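Local atomic coordinates of gluconate kinase (Lactobacillus acidophilus, PDB entry 3LL3), a protein that probably transfers phosphate from ATP to a sugar substrate such as gluconate, and binds ATP and D-xylulose. Residues T124-I134 and A176-L184. Sequence-based numbering, arbitrary orientation.
Sequences TGMPMHPMAPI and AAGTGILNL. With DXP (1-deoxy-D-xylulose-5-phosphate), chain D.
The imidazole of His-129 meets the phosphate of DXP at its edge: NE2 donates to O2P of DXP over 3.0 Å, with the phosphorus near the ring plane, while CD of Pro-130 rests over one face toward the rim. ND1 accepts the backbone N-H of Met-131, 20° out of plane, which helps hold the ring's rotation and leaves NE2 as the donor. With an alanine here, DXP would probably keep Asn-297 but lose this donor, and the Met-131 amide its acceptor.

This histidine lies on the part of the turn far from 176-184; the contact itself runs through 124-126 and 132-134. It illustrates how an amide at a helix start can take a neighbouring loop's carbonyl: Ile-134 N donates to Thr-179 O at 2.9 Å, almost in line with the carbonyl. Pro-133 packs its ring on Thr-179 CA, and Ile-134 CB meets Ile-181 CG1 at 3.9 Å. Thr-179 OG1 (chi1 62°) donates to Ala-176 O and accepts from Ile-181 N, an ST turn. Gly-180 passes CB of Met-126; a side chain there would strike Ile-134 CG2. Leu-184 covers the Thr-124/Gly-125 peptide, and two waters link Thr-124 O to Leu-182 O and Ala-177 O.

Both segments belong to the N-terminal domain of the actin-like FGGY kinase fold, Met-126's side chain about 7 Å from bound D-xylulose. Leu-193 and Leu-197 of helix 191-197 and Ile-120 of helix 116-124 pack on Ile-134; Pro-284 of strand 281-284 meets Ala-177 and Leu-184.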
# COMPACT_ATOMS: atom_id res chain seq x y z
N THR A 124 33.24 15.32 5.86
CA THR A 124 33.44 15.24 4.41
C THR A 124 32.19 15.45 3.57
O THR A 124 32.27 15.52 2.35
CB THR A 124 34.06 13.88 4.00
OG1 THR A 124 33.07 12.85 4.13
CG2 THR A 124 35.30 13.54 4.86
N GLY A 125 31.03 15.53 4.21
CA GLY A 125 29.78 15.70 3.49
C GLY A 125 29.27 14.42 2.86
O GLY A 125 28.30 14.44 2.10
N MSE A 126 29.94 13.30 3.16
CA MSE A 126 29.55 12.00 2.63
C MSE A 126 28.45 11.32 3.44
O MSE A 126 28.65 11.00 4.62
CB MSE A 126 30.77 11.08 2.52
CG MSE A 126 30.42 9.65 2.11
SE MSE A 126 29.58 9.64 0.31
CE MSE A 126 28.83 7.83 0.32
N PRO A 127 27.27 11.11 2.83
CA PRO A 127 26.20 10.39 3.52
C PRO A 127 26.63 9.01 4.01
O PRO A 127 27.61 8.44 3.52
CB PRO A 127 25.12 10.26 2.44
CG PRO A 127 25.30 11.46 1.61
CD PRO A 127 26.80 11.72 1.57
N MSE A 128 25.89 8.46 4.97
CA MSE A 128 26.31 7.20 5.56
C MSE A 128 25.89 6.03 4.68
O MSE A 128 24.89 5.35 4.95
CB MSE A 128 25.78 7.07 6.98
CG MSE A 128 25.94 8.36 7.77
SE MSE A 128 25.27 8.20 9.59
CE MSE A 128 24.20 9.84 9.68
N HIS A 129 26.65 5.81 3.61
CA HIS A 129 26.27 4.83 2.60
C HIS A 129 27.49 4.12 2.05
O HIS A 129 28.52 4.76 1.86
CB HIS A 129 25.53 5.54 1.45
CG HIS A 129 24.78 4.59 0.56
ND1 HIS A 129 25.38 3.92 -0.48
CD2 HIS A 129 23.49 4.19 0.58
CE1 HIS A 129 24.48 3.16 -1.09
NE2 HIS A 129 23.33 3.30 -0.46
N PRO A 130 27.37 2.82 1.77
CA PRO A 130 28.46 1.95 1.30
C PRO A 130 29.04 2.31 -0.07
O PRO A 130 30.07 1.75 -0.48
CB PRO A 130 27.81 0.56 1.25
CG PRO A 130 26.33 0.84 1.18
CD PRO A 130 26.15 2.03 2.06
N MSE A 131 28.41 3.25 -0.77
CA MSE A 131 28.89 3.68 -2.08
C MSE A 131 30.26 4.37 -2.02
O MSE A 131 31.02 4.34 -3.00
CB MSE A 131 27.87 4.63 -2.72
CG MSE A 131 27.73 5.97 -1.99
SE MSE A 131 26.17 7.04 -2.64
CE MSE A 131 26.28 8.59 -1.47
N ALA A 132 30.57 4.99 -0.89
CA ALA A 132 31.81 5.76 -0.71
C ALA A 132 33.07 4.90 -0.64
O ALA A 132 33.10 3.89 0.07
CB ALA A 132 31.72 6.63 0.54
N PRO A 133 34.10 5.31 -1.39
CA PRO A 133 35.47 4.78 -1.30
C PRO A 133 35.97 4.59 0.14
O PRO A 133 36.54 3.55 0.44
CB PRO A 133 36.28 5.86 -2.03
CG PRO A 133 35.36 6.27 -3.13
CD PRO A 133 33.96 6.26 -2.51
N ILE A 134 35.74 5.53 1.04
CA ILE A 134 36.25 5.33 2.39
C ILE A 134 35.72 4.03 3.05
O ILE A 134 36.48 3.32 3.71
CB ILE A 134 35.99 6.54 3.30
CG1 ILE A 134 36.58 6.29 4.69
CG2 ILE A 134 34.52 6.86 3.36
CD1 ILE A 134 36.50 7.49 5.61
N ALA A 176 37.24 14.14 -5.72
CA ALA A 176 37.75 13.88 -4.38
C ALA A 176 36.57 14.00 -3.39
O ALA A 176 36.51 13.29 -2.38
CB ALA A 176 38.85 14.86 -4.02
N ALA A 177 35.62 14.88 -3.73
CA ALA A 177 34.44 15.10 -2.92
C ALA A 177 33.56 13.85 -2.81
O ALA A 177 32.79 13.73 -1.87
CB ALA A 177 33.62 16.31 -3.44
N GLY A 178 33.69 12.92 -3.76
CA GLY A 178 32.92 11.67 -3.71
C GLY A 178 33.61 10.49 -3.02
O GLY A 178 33.07 9.37 -3.02
N THR A 179 34.79 10.71 -2.43
CA THR A 179 35.52 9.62 -1.75
C THR A 179 35.07 9.39 -0.31
O THR A 179 35.12 8.27 0.18
CB THR A 179 37.06 9.84 -1.71
OG1 THR A 179 37.36 11.03 -0.98
CG2 THR A 179 37.65 9.95 -3.11
N GLY A 180 34.65 10.46 0.36
CA GLY A 180 34.34 10.40 1.78
C GLY A 180 35.61 10.60 2.60
O GLY A 180 35.64 10.32 3.80
N ILE A 181 36.66 11.10 1.96
CA ILE A 181 37.95 11.30 2.62
C ILE A 181 38.35 12.78 2.55
O ILE A 181 39.25 13.21 3.27
CB ILE A 181 39.05 10.44 1.99
CG1 ILE A 181 38.57 9.00 1.82
CG2 ILE A 181 40.34 10.47 2.83
CD1 ILE A 181 39.54 8.14 1.01
N LEU A 182 37.67 13.55 1.71
CA LEU A 182 38.01 14.96 1.52
C LEU A 182 37.40 15.82 2.61
O LEU A 182 36.18 15.86 2.76
CB LEU A 182 37.53 15.44 0.16
CG LEU A 182 37.93 16.87 -0.23
CD1 LEU A 182 39.39 16.92 -0.63
CD2 LEU A 182 37.04 17.45 -1.36
N ASN A 183 38.24 16.53 3.36
CA ASN A 183 37.76 17.42 4.41
C ASN A 183 37.04 18.63 3.83
O ASN A 183 37.54 19.29 2.93
CB ASN A 183 38.93 17.86 5.32
CG ASN A 183 38.45 18.63 6.55
OD1 ASN A 183 38.30 18.06 7.63
ND2 ASN A 183 38.21 19.92 6.40
N LEU A 184 35.86 18.93 4.36
CA LEU A 184 35.05 20.02 3.83
C LEU A 184 35.69 21.39 4.03
O LEU A 184 35.54 22.27 3.19
CB LEU A 184 33.66 20.02 4.47
CG LEU A 184 32.68 18.94 4.00
CD1 LEU A 184 31.47 18.94 4.88
CD2 LEU A 184 32.26 19.16 2.56
C1 DXP D . 19.54 -5.11 -0.90
C2 DXP D . 18.79 -4.66 -2.18
C3 DXP D . 19.51 -3.64 -3.10
C4 DXP D . 19.88 -2.41 -2.23
C5 DXP D . 20.23 -1.01 -2.80
O2 DXP D . 17.61 -4.79 -2.24
O3 DXP D . 18.84 -3.45 -4.28
O4 DXP D . 18.98 -2.36 -1.17
O5 DXP D . 19.61 0.10 -2.20
P DXP D . 20.31 1.54 -1.76
O2P DXP D . 21.02 1.37 -0.35
O1P DXP D . 21.18 2.11 -2.98
O3P DXP D . 19.32 2.49 -1.43
O HOH W 1 34.33 16.48 0.82
O HOH W 2 32.33 13.36 0.78